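Catalase (Corynebacterium glutamicum, PDB 4B7H) catalyses the breakdown of hydrogen peroxide to water and oxygen at a haem iron, and is inhibited by nitric oxide. Local coordinates at residues 126-138 with 366-378. Numbering follows the deposited sequence.
Sequences FALRFYTEEGNYD and DLPVNRPINEVNT. With HEM (protoporphyrin IX containing Fe), chain E.
R129 and Y131, on the first strand of a beta hairpin in the antiparallel beta-barrel of the catalase fold, reach into the loop 366-378 that follows helix 343-359; a type I turn, T132 to G135, joins the hairpin strands.

Through direct hydrogen bonds both side chains converge on the carbonyl oxygen of V369. Y131 OH donates to V369 O at 2.8 Å, in the carbonyl plane and on a lone pair. R129 NH1 adds a weak, bent bond to that oxygen and a nearly straight one to N370 OD1 (3.0 Å), which lies in the guanidinium plane although the amide is turned 75° from it. N370 OD1 also accepts from A327 N, a second bond on this buried oxygen.

A salt bridge from D138, on the returning strand, holds the guanidinium side-on, R129 NE to D138 OD1 at 2.8 Å and R129 NH2 to D138 OD2, each oxygen using its syn lone pair. This leaves NH1 directed at the loop and fixes the rotation of the group. The extended start of the chain (chi1 163°, chi2 161°) carries R129 CD over one face of the Y131 ring, offset toward its rim, and a bend at chi3 then turns the guanidinium.

The apolar pair is I373 CG2 with Y131 CB, 4.0 Å apart; the CG1 arm of I373 lies against the carbonyls of Y131 and T132. Van der Waals contacts add V369 CG2 against Y131 OH and N136 crossing P372 at about a right angle, OD1 over CA and CB.

N374 faces the turn, its ND2 bonded to G27 O of the second subunit, so the hairpin end and the loop meet at a subunit interface. At the other end F126 and A127 line the haem pocket.

One water molecule donates to T132 O and N136 OD1, and accepts from I373 N at 2.9 Å.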
ATOM      1  N   PHE A 126      -1.204  -6.294 -27.593  1.00  7.68           N
ATOM      2  CA  PHE A 126      -2.041  -5.546 -28.521  1.00  8.57           C
ATOM      3  C   PHE A 126      -3.394  -5.438 -27.813  1.00  9.10           C
ATOM      4  O   PHE A 126      -4.316  -6.218 -28.064  1.00  9.34           O
ATOM      5  CB  PHE A 126      -2.149  -6.335 -29.833  1.00  9.66           C
ATOM      6  CG  PHE A 126      -2.619  -5.532 -31.021  1.00 10.97           C
ATOM      7  CD1 PHE A 126      -3.903  -5.017 -31.068  1.00 14.85           C
ATOM      8  CD2 PHE A 126      -1.784  -5.338 -32.116  1.00 10.42           C
ATOM      9  CE1 PHE A 126      -4.341  -4.291 -32.179  1.00 16.37           C
ATOM     10  CE2 PHE A 126      -2.222  -4.624 -33.241  1.00 10.98           C
ATOM     11  CZ  PHE A 126      -3.499  -4.101 -33.268  1.00 12.89           C
ATOM     12  N   ALA A 127      -3.500  -4.467 -26.907  1.00  8.51           N
ATOM     13  CA  ALA A 127      -4.603  -4.418 -25.954  1.00  8.27           C
ATOM     14  C   ALA A 127      -5.517  -3.226 -26.181  1.00  8.00           C
ATOM     15  O   ALA A 127      -5.112  -2.074 -25.987  1.00  7.87           O
ATOM     16  CB  ALA A 127      -4.057  -4.407 -24.533  1.00  9.20           C
ATOM     17  N   LEU A 128      -6.762  -3.515 -26.550  1.00  8.47           N
ATOM     18  CA  LEU A 128      -7.734  -2.492 -26.929  1.00  8.09           C
ATOM     19  C   LEU A 128      -8.809  -2.310 -25.877  1.00  8.58           C
ATOM     20  O   LEU A 128      -9.269  -3.288 -25.288  1.00  8.87           O
ATOM     21  CB  LEU A 128      -8.424  -2.916 -28.224  1.00  9.15           C
ATOM     22  CG  LEU A 128      -7.522  -2.936 -29.452  1.00  9.74           C
ATOM     23  CD1 LEU A 128      -8.041  -3.942 -30.455  1.00 11.42           C
ATOM     24  CD2 LEU A 128      -7.450  -1.538 -30.062  1.00 10.77           C
ATOM     25  N   ARG A 129      -9.213  -1.057 -25.654  1.00  8.11           N
ATOM     26  CA  ARG A 129     -10.440  -0.745 -24.925  1.00  8.50           C
ATOM     27  C   ARG A 129     -11.385  -0.003 -25.847  1.00  7.99           C
ATOM     28  O   ARG A 129     -10.986   0.975 -26.487  1.00  8.95           O
ATOM     29  CB  ARG A 129     -10.169   0.168 -23.726  1.00  8.16           C
ATOM     30  CG  ARG A 129     -11.452   0.843 -23.198  1.00  8.49           C
ATOM     31  CD  ARG A 129     -11.254   1.346 -21.775  1.00  8.41           C
ATOM     32  NE  ARG A 129     -10.913   0.216 -20.919  1.00  8.11           N
ATOM     33  CZ  ARG A 129     -10.236   0.300 -19.780  1.00  7.08           C
ATOM     34  NH1 ARG A 129      -9.841   1.483 -19.321  1.00  7.69           N
ATOM     35  NH2 ARG A 129      -9.954  -0.807 -19.100  1.00  9.04           N
ATOM     36  N   PHE A 130     -12.630  -0.455 -25.901  1.00  7.74           N
ATOM     37  CA  PHE A 130     -13.679   0.275 -26.591  1.00  8.93           C
ATOM     38  C   PHE A 130     -14.623   0.867 -25.552  1.00  8.82           C
ATOM     39  O   PHE A 130     -15.186   0.140 -24.725  1.00  8.64           O
ATOM     40  CB  PHE A 130     -14.419  -0.656 -27.555  1.00  9.54           C
ATOM     41  CG  PHE A 130     -13.511  -1.327 -28.550  1.00  9.79           C
ATOM     42  CD1 PHE A 130     -12.953  -0.597 -29.587  1.00 10.68           C
ATOM     43  CD2 PHE A 130     -13.181  -2.674 -28.428  1.00 10.79           C
ATOM     44  CE1 PHE A 130     -12.099  -1.193 -30.501  1.00 11.64           C
ATOM     45  CE2 PHE A 130     -12.317  -3.284 -29.343  1.00 11.81           C
ATOM     46  CZ  PHE A 130     -11.776  -2.541 -30.378  1.00 12.05           C
ATOM     47  N   TYR A 131     -14.762   2.193 -25.572  1.00  8.42           N
ATOM     48  CA  TYR A 131     -15.628   2.879 -24.615  1.00  9.21           C
ATOM     49  C   TYR A 131     -17.055   2.848 -25.153  1.00 10.57           C
ATOM     50  O   TYR A 131     -17.526   3.826 -25.741  1.00 10.17           O
ATOM     51  CB  TYR A 131     -15.156   4.323 -24.379  1.00  8.72           C
ATOM     52  CG  TYR A 131     -13.781   4.444 -23.721  1.00  7.53           C
ATOM     53  CD1 TYR A 131     -12.607   4.413 -24.480  1.00  8.38           C
ATOM     54  CD2 TYR A 131     -13.662   4.610 -22.343  1.00  7.89           C
ATOM     55  CE1 TYR A 131     -11.357   4.533 -23.883  1.00  8.84           C
ATOM     56  CE2 TYR A 131     -12.411   4.730 -21.730  1.00  8.15           C
ATOM     57  CZ  TYR A 131     -11.262   4.699 -22.508  1.00  8.15           C
ATOM     58  OH  TYR A 131     -10.017   4.809 -21.929  1.00  9.29           O
ATOM     59  N   THR A 132     -17.741   1.721 -24.959  1.00  9.23           N
ATOM     60  CA  THR A 132     -19.059   1.517 -25.557  1.00 10.00           C
ATOM     61  C   THR A 132     -20.186   2.083 -24.696  1.00 10.81           C
ATOM     62  O   THR A 132     -19.999   2.391 -23.511  1.00 10.58           O
ATOM     63  CB  THR A 132     -19.361   0.018 -25.880  1.00  9.55           C
ATOM     64  OG1 THR A 132     -20.082  -0.594 -24.800  1.00 10.37           O
ATOM     65  CG2 THR A 132     -18.092  -0.771 -26.175  1.00 10.12           C
ATOM     66  N   GLU A 133     -21.366   2.190 -25.298  1.00 11.19           N
ATOM     67  CA  GLU A 133     -22.545   2.710 -24.612  0.53 11.36           C
ATOM     68  C   GLU A 133     -23.075   1.727 -23.569  1.00 11.87           C
ATOM     69  O   GLU A 133     -23.903   2.087 -22.739  1.00 14.50           O
ATOM     70  CB  GLU A 133     -23.646   3.056 -25.620  0.53 12.24           C
ATOM     71  CG  GLU A 133     -23.270   4.180 -26.586  0.53 14.20           C
ATOM     72  CD  GLU A 133     -24.355   4.477 -27.608  0.53 19.67           C
ATOM     73  OE1 GLU A 133     -25.523   4.096 -27.377  0.53 23.83           O
ATOM     74  OE2 GLU A 133     -24.035   5.091 -28.647  0.53 25.93           O
ATOM     75  N   GLU A 134     -22.603   0.483 -23.620  1.00 11.01           N
ATOM     76  CA  GLU A 134     -22.992  -0.532 -22.636  1.00 10.39           C
ATOM     77  C   GLU A 134     -21.801  -0.951 -21.776  1.00 10.29           C
ATOM     78  O   GLU A 134     -21.793  -2.034 -21.180  1.00 11.10           O
ATOM     79  CB  GLU A 134     -23.683  -1.730 -23.313  1.00 11.79           C
ATOM     80  CG  GLU A 134     -24.990  -1.293 -23.979  1.00 12.57           C
ATOM     81  CD  GLU A 134     -25.796  -2.388 -24.664  1.00 16.10           C
ATOM     82  OE1 GLU A 134     -25.312  -3.524 -24.822  1.00 15.15           O
ATOM     83  OE2 GLU A 134     -26.943  -2.087 -25.067  1.00 20.39           O
ATOM     84  N   GLY A 135     -20.805  -0.071 -21.696  1.00  8.97           N
ATOM     85  CA  GLY A 135     -19.643  -0.291 -20.849  1.00 10.57           C
ATOM     86  C   GLY A 135     -18.343  -0.411 -21.624  1.00  8.75           C
ATOM     87  O   GLY A 135     -18.342  -0.469 -22.858  1.00 10.16           O
ATOM     88  N   ASN A 136     -17.224  -0.439 -20.903  1.00  8.37           N
ATOM     89  CA  ASN A 136     -15.922  -0.632 -21.538  1.00  8.88           C
ATOM     90  C   ASN A 136     -15.758  -2.089 -21.938  1.00  8.92           C
ATOM     91  O   ASN A 136     -15.870  -2.982 -21.104  1.00  9.51           O
ATOM     92  CB  ASN A 136     -14.769  -0.219 -20.616  1.00  9.62           C
ATOM     93  CG  ASN A 136     -14.764   1.273 -20.312  1.00  9.19           C
ATOM     94  OD1 ASN A 136     -15.361   2.060 -21.051  1.00 10.62           O
ATOM     95  ND2 ASN A 136     -14.089   1.669 -19.226  1.00 11.82           N
ATOM     96  N   TYR A 137     -15.511  -2.319 -23.224  1.00  8.47           N
ATOM     97  CA  TYR A 137     -15.233  -3.656 -23.729  1.00  8.36           C
ATOM     98  C   TYR A 137     -13.763  -3.703 -24.113  1.00  7.03           C
ATOM     99  O   TYR A 137     -13.336  -2.999 -25.039  1.00  8.94           O
ATOM    100  CB  TYR A 137     -16.108  -3.956 -24.952  1.00  8.67           C
ATOM    101  CG  TYR A 137     -15.823  -5.296 -25.600  1.00  8.67           C
ATOM    102  CD1 TYR A 137     -15.405  -6.383 -24.840  1.00  9.97           C
ATOM    103  CD2 TYR A 137     -15.961  -5.473 -26.976  1.00  8.64           C
ATOM    104  CE1 TYR A 137     -15.136  -7.607 -25.428  1.00  9.40           C
ATOM    105  CE2 TYR A 137     -15.690  -6.702 -27.571  1.00 10.38           C
ATOM    106  CZ  TYR A 137     -15.280  -7.759 -26.790  1.00 10.36           C
ATOM    107  OH  TYR A 137     -15.009  -8.974 -27.376  1.00 10.52           O
ATOM    108  N   ASP A 138     -12.981  -4.503 -23.393  1.00  7.69           N
ATOM    109  CA  ASP A 138     -11.561  -4.614 -23.699  1.00  8.48           C
ATOM    110  C   ASP A 138     -11.293  -5.917 -24.412  1.00  8.55           C
ATOM    111  O   ASP A 138     -11.771  -6.972 -23.980  1.00  9.41           O
ATOM    112  CB  ASP A 138     -10.697  -4.597 -22.426  1.00  8.60           C
ATOM    113  CG  ASP A 138     -10.792  -3.297 -21.645  1.00  9.16           C
ATOM    114  OD1 ASP A 138     -11.416  -2.321 -22.113  1.00  8.76           O
ATOM    115  OD2 ASP A 138     -10.207  -3.262 -20.544  1.00  8.68           O
ATOM    116  N   ASP A 366     -12.064   4.192 -11.045  1.00  8.89           N
ATOM    117  CA  ASP A 366     -12.548   5.565 -11.018  1.00  9.66           C
ATOM    118  C   ASP A 366     -11.597   6.553 -11.703  1.00  9.09           C
ATOM    119  O   ASP A 366     -11.947   7.720 -11.915  1.00  9.87           O
ATOM    120  CB  ASP A 366     -12.812   5.994  -9.573  1.00 13.07           C
ATOM    121  CG  ASP A 366     -13.957   5.209  -8.926  1.00 14.08           C
ATOM    122  OD1 ASP A 366     -14.889   4.795  -9.649  1.00 20.01           O
ATOM    123  OD2 ASP A 366     -13.923   5.009  -7.695  1.00 23.84           O
ATOM    124  N   LEU A 367     -10.384   6.113 -12.023  1.00  8.39           N
ATOM    125  CA  LEU A 367      -9.455   7.009 -12.707  1.00  8.13           C
ATOM    126  C   LEU A 367     -10.004   7.367 -14.080  1.00  8.09           C
ATOM    127  O   LEU A 367     -10.660   6.542 -14.723  1.00  8.61           O
ATOM    128  CB  LEU A 367      -8.085   6.362 -12.870  1.00  6.75           C
ATOM    129  CG  LEU A 367      -7.330   6.071 -11.575  1.00  7.50           C
ATOM    130  CD1 LEU A 367      -6.060   5.326 -11.907  1.00  8.51           C
ATOM    131  CD2 LEU A 367      -7.016   7.358 -10.822  1.00 10.24           C
ATOM    132  N   PRO A 368      -9.745   8.596 -14.538  1.00  8.64           N
ATOM    133  CA  PRO A 368     -10.295   9.067 -15.815  1.00  9.78           C
ATOM    134  C   PRO A 368     -10.230   8.058 -16.981  1.00  9.13           C
ATOM    135  O   PRO A 368     -11.245   7.851 -17.653  1.00  9.24           O
ATOM    136  CB  PRO A 368      -9.457  10.313 -16.092  1.00 11.42           C
ATOM    137  CG  PRO A 368      -9.261  10.891 -14.700  1.00 11.28           C
ATOM    138  CD  PRO A 368      -9.037   9.672 -13.816  1.00 10.02           C
ATOM    139  N   VAL A 369      -9.082   7.430 -17.218  1.00  8.78           N
ATOM    140  CA  VAL A 369      -8.955   6.553 -18.382  1.00  9.43           C
ATOM    141  C   VAL A 369      -9.722   5.228 -18.203  1.00  8.89           C
ATOM    142  O   VAL A 369     -10.022   4.530 -19.182  1.00  8.96           O
ATOM    143  CB  VAL A 369      -7.462   6.310 -18.726  1.00 10.66           C
ATOM    144  CG1 VAL A 369      -6.822   5.361 -17.741  1.00 10.80           C
ATOM    145  CG2 VAL A 369      -7.309   5.779 -20.125  1.00 13.97           C
ATOM    146  N   ASN A 370     -10.055   4.885 -16.959  1.00  7.88           N
ATOM    147  CA  ASN A 370     -10.723   3.615 -16.680  1.00  7.95           C
ATOM    148  C   ASN A 370     -12.239   3.702 -16.523  1.00  8.69           C
ATOM    149  O   ASN A 370     -12.922   2.674 -16.533  1.00  9.97           O
ATOM    150  CB  ASN A 370     -10.087   2.941 -15.469  1.00  7.85           C
ATOM    151  CG  ASN A 370      -8.657   2.532 -15.738  1.00  7.71           C
ATOM    152  OD1 ASN A 370      -8.342   2.066 -16.838  1.00  8.07           O
ATOM    153  ND2 ASN A 370      -7.774   2.723 -14.753  1.00  7.97           N
ATOM    154  N   ARG A 371     -12.767   4.916 -16.384  1.00  9.65           N
ATOM    155  CA  ARG A 371     -14.217   5.094 -16.275  1.00 10.79           C
ATOM    156  C   ARG A 371     -14.898   4.914 -17.619  1.00 10.12           C
ATOM    157  O   ARG A 371     -14.411   5.413 -18.635  1.00 12.20           O
ATOM    158  CB  ARG A 371     -14.557   6.500 -15.786  1.00 15.08           C
ATOM    159  CG  ARG A 371     -14.032   6.838 -14.430  1.00 17.05           C
ATOM    160  CD  ARG A 371     -14.858   7.950 -13.817  1.00 15.98           C
ATOM    161  NE  ARG A 371     -14.822   9.212 -14.556  1.00 18.75           N
ATOM    162  CZ  ARG A 371     -13.925  10.172 -14.349  1.00 19.53           C
ATOM    163  NH1 ARG A 371     -12.962  10.006 -13.450  1.00 15.98           N
ATOM    164  NH2 ARG A 371     -13.980  11.298 -15.053  1.00 26.02           N
ATOM    165  N   PRO A 372     -16.059   4.234 -17.632  1.00  8.83           N
ATOM    166  CA  PRO A 372     -16.801   4.134 -18.889  1.00  9.52           C
ATOM    167  C   PRO A 372     -17.488   5.456 -19.249  1.00 10.39           C
ATOM    168  O   PRO A 372     -17.410   6.431 -18.491  1.00 10.11           O
ATOM    169  CB  PRO A 372     -17.825   3.036 -18.596  1.00  9.40           C
ATOM    170  CG  PRO A 372     -18.040   3.101 -17.122  1.00  9.66           C
ATOM    171  CD  PRO A 372     -16.700   3.478 -16.540  1.00  9.79           C
ATOM    172  N   ILE A 373     -18.139   5.506 -20.407  1.00 10.10           N
ATOM    173  CA  ILE A 373     -18.828   6.736 -20.772  1.00 11.26           C
ATOM    174  C   ILE A 373     -20.196   6.838 -20.099  1.00 13.51           C
ATOM    175  O   ILE A 373     -20.698   7.937 -19.890  1.00 18.86           O
ATOM    176  CB  ILE A 373     -18.915   6.953 -22.289  1.00 14.53           C
ATOM    177  CG1 ILE A 373     -19.676   5.812 -22.962  1.00 18.20           C
ATOM    178  CG2 ILE A 373     -17.520   7.125 -22.861  1.00 16.72           C
ATOM    179  CD1 ILE A 373     -20.012   6.088 -24.420  1.00 24.87           C
ATOM    180  N   ASN A 374     -20.776   5.690 -19.745  1.00 13.57           N
ATOM    181  CA  ASN A 374     -22.037   5.645 -19.001  1.00 14.88           C
ATOM    182  C   ASN A 374     -21.819   5.650 -17.486  1.00 14.59           C
ATOM    183  O   ASN A 374     -20.727   5.329 -17.009  1.00 12.99           O
ATOM    184  CB  ASN A 374     -22.901   4.438 -19.441  1.00 16.71           C
ATOM    185  CG  ASN A 374     -22.188   3.079 -19.271  1.00 17.59           C
ATOM    186  OD1 ASN A 374     -21.007   2.931 -19.588  1.00 18.40           O
ATOM    187  ND2 ASN A 374     -22.926   2.079 -18.781  1.00 18.46           N
ATOM    188  N   GLU A 375     -22.842   6.027 -16.725  1.00 16.52           N
ATOM    189  CA  GLU A 375     -22.713   6.058 -15.269  1.00 14.27           C
ATOM    190  C   GLU A 375     -22.658   4.653 -14.691  1.00 12.86           C
ATOM    191  O   GLU A 375     -23.390   3.760 -15.112  1.00 14.21           O
ATOM    192  CB  GLU A 375     -23.866   6.833 -14.627  1.00 17.62           C
ATOM    193  CG  GLU A 375     -23.857   8.330 -14.927  1.00 18.43           C
ATOM    194  CD  GLU A 375     -22.885   9.118 -14.058  1.00 19.35           C
ATOM    195  OE1 GLU A 375     -22.273   8.540 -13.136  1.00 20.21           O
ATOM    196  OE2 GLU A 375     -22.743  10.335 -14.294  1.00 25.98           O
ATOM    197  N   VAL A 376     -21.774   4.462 -13.723  1.00 10.73           N
ATOM    198  CA  VAL A 376     -21.680   3.195 -13.019  1.00  9.66           C
ATOM    199  C   VAL A 376     -22.649   3.210 -11.843  1.00 10.03           C
ATOM    200  O   VAL A 376     -22.619   4.131 -11.022  1.00 10.72           O
ATOM    201  CB  VAL A 376     -20.241   2.970 -12.522  1.00  9.95           C
ATOM    202  CG1 VAL A 376     -20.175   1.825 -11.510  1.00 10.48           C
ATOM    203  CG2 VAL A 376     -19.303   2.735 -13.705  1.00 11.46           C
ATOM    204  N   ASN A 377     -23.507   2.191 -11.770  1.00  8.68           N
ATOM    205  CA  ASN A 377     -24.490   2.059 -10.700  1.00  8.90           C
ATOM    206  C   ASN A 377     -24.115   0.854  -9.847  1.00  8.47           C
ATOM    207  O   ASN A 377     -24.425  -0.287 -10.188  1.00  8.19           O
ATOM    208  CB  ASN A 377     -25.904   1.899 -11.282  1.00  8.86           C
ATOM    209  CG  ASN A 377     -26.979   1.873 -10.205  1.00 10.75           C
ATOM    210  OD1 ASN A 377     -26.708   2.160  -9.038  1.00 11.97           O
ATOM    211  ND2 ASN A 377     -28.200   1.521 -10.589  1.00 10.57           N
ATOM    212  N   THR A 378     -23.438   1.108  -8.733  1.00  7.86           N
ATOM    213  CA  THR A 378     -22.835   0.035  -7.956  1.00  8.58           C
ATOM    214  C   THR A 378     -23.089   0.229  -6.474  1.00  9.05           C
ATOM    215  O   THR A 378     -23.241   1.359  -5.999  1.00  9.34           O
ATOM    216  CB  THR A 378     -21.303  -0.049  -8.206  1.00  9.15           C
ATOM    217  OG1 THR A 378     -20.764  -1.182  -7.517  1.00  8.48           O
ATOM    218  CG2 THR A 378     -20.598   1.207  -7.700  1.00  9.94           C
TER
HETATM  219  CHA HEM E1517      -0.798  -8.264 -19.029  1.00  7.78           C
HETATM  220  CHB HEM E1517      -2.235 -12.269 -16.702  1.00  7.76           C
HETATM  221  CHC HEM E1517      -2.096 -14.674 -20.901  1.00  9.27           C
HETATM  222  CHD HEM E1517      -2.186 -10.433 -23.178  1.00  9.14           C
HETATM  223  C1A HEM E1517      -1.180  -9.134 -18.037  1.00  7.47           C
HETATM  224  C2A HEM E1517      -1.356  -8.799 -16.636  1.00  7.68           C
HETATM  225  C3A HEM E1517      -1.769  -9.910 -16.009  1.00  7.97           C
HETATM  226  C4A HEM E1517      -1.857 -10.975 -16.978  1.00  8.32           C
HETATM  227  CMA HEM E1517      -2.110 -10.096 -14.526  1.00  9.58           C
HETATM  228  CAA HEM E1517      -1.119  -7.401 -16.024  1.00  8.05           C
HETATM  229  CBA HEM E1517      -2.395  -6.578 -16.141  1.00  8.60           C
HETATM  230  CGA HEM E1517      -2.316  -5.270 -15.399  1.00  7.98           C
HETATM  231  O1A HEM E1517      -2.871  -4.276 -15.931  1.00  8.10           O
HETATM  232  O2A HEM E1517      -1.721  -5.196 -14.293  1.00  8.16           O
HETATM  233  C1B HEM E1517      -2.300 -13.289 -17.624  1.00  7.39           C
HETATM  234  C2B HEM E1517      -2.598 -14.675 -17.341  1.00  8.68           C
HETATM  235  C3B HEM E1517      -2.532 -15.342 -18.511  1.00  8.92           C
HETATM  236  C4B HEM E1517      -2.220 -14.388 -19.552  1.00  7.95           C
HETATM  237  CMB HEM E1517      -2.898 -15.220 -15.930  1.00  8.92           C
HETATM  238  CAB HEM E1517      -2.780 -16.832 -18.819  1.00 10.08           C
HETATM  239  CBB HEM E1517      -3.589 -17.588 -18.077  1.00 10.92           C
HETATM  240  C1C HEM E1517      -2.286 -13.729 -21.894  1.00  8.57           C
HETATM  241  C2C HEM E1517      -2.783 -13.947 -23.245  1.00  9.59           C
HETATM  242  C3C HEM E1517      -2.800 -12.753 -23.863  1.00  8.77           C
HETATM  243  C4C HEM E1517      -2.339 -11.762 -22.915  1.00  9.12           C
HETATM  244  CMC HEM E1517      -3.182 -15.325 -23.829  1.00 10.92           C
HETATM  245  CAC HEM E1517      -3.282 -12.373 -25.285  1.00  9.86           C
HETATM  246  CBC HEM E1517      -4.234 -13.062 -25.937  1.00 13.07           C
HETATM  247  C1D HEM E1517      -1.751  -9.491 -22.287  1.00  8.53           C
HETATM  248  C2D HEM E1517      -1.507  -8.133 -22.650  1.00  8.01           C
HETATM  249  C3D HEM E1517      -1.078  -7.449 -21.380  1.00  8.30           C
HETATM  250  C4D HEM E1517      -1.112  -8.455 -20.354  1.00  7.03           C
HETATM  251  CMD HEM E1517      -1.638  -7.507 -24.036  1.00  8.89           C
HETATM  252  CAD HEM E1517      -0.728  -5.974 -21.254  1.00  8.20           C
HETATM  253  CBD HEM E1517      -2.027  -5.172 -21.228  1.00  8.51           C
HETATM  254  CGD HEM E1517      -1.611  -3.731 -21.205  1.00  8.26           C
HETATM  255  O1D HEM E1517      -1.867  -3.032 -20.193  1.00  8.79           O
HETATM  256  O2D HEM E1517      -0.995  -3.278 -22.203  1.00  8.20           O
HETATM  257  NA  HEM E1517      -1.503 -10.470 -18.219  1.00  7.83           N
HETATM  258  NB  HEM E1517      -2.072 -13.142 -18.975  1.00  7.70           N
HETATM  259  NC  HEM E1517      -2.031 -12.378 -21.725  1.00  8.80           N
HETATM  260  ND  HEM E1517      -1.502  -9.658 -20.927  1.00  7.78           N
HETATM  261 FE   HEM E1517      -1.726 -11.418 -19.977  1.00  7.93          FE
HETATM  262  O   HOH W   1     -17.755   3.123 -21.982  1.00 11.81           O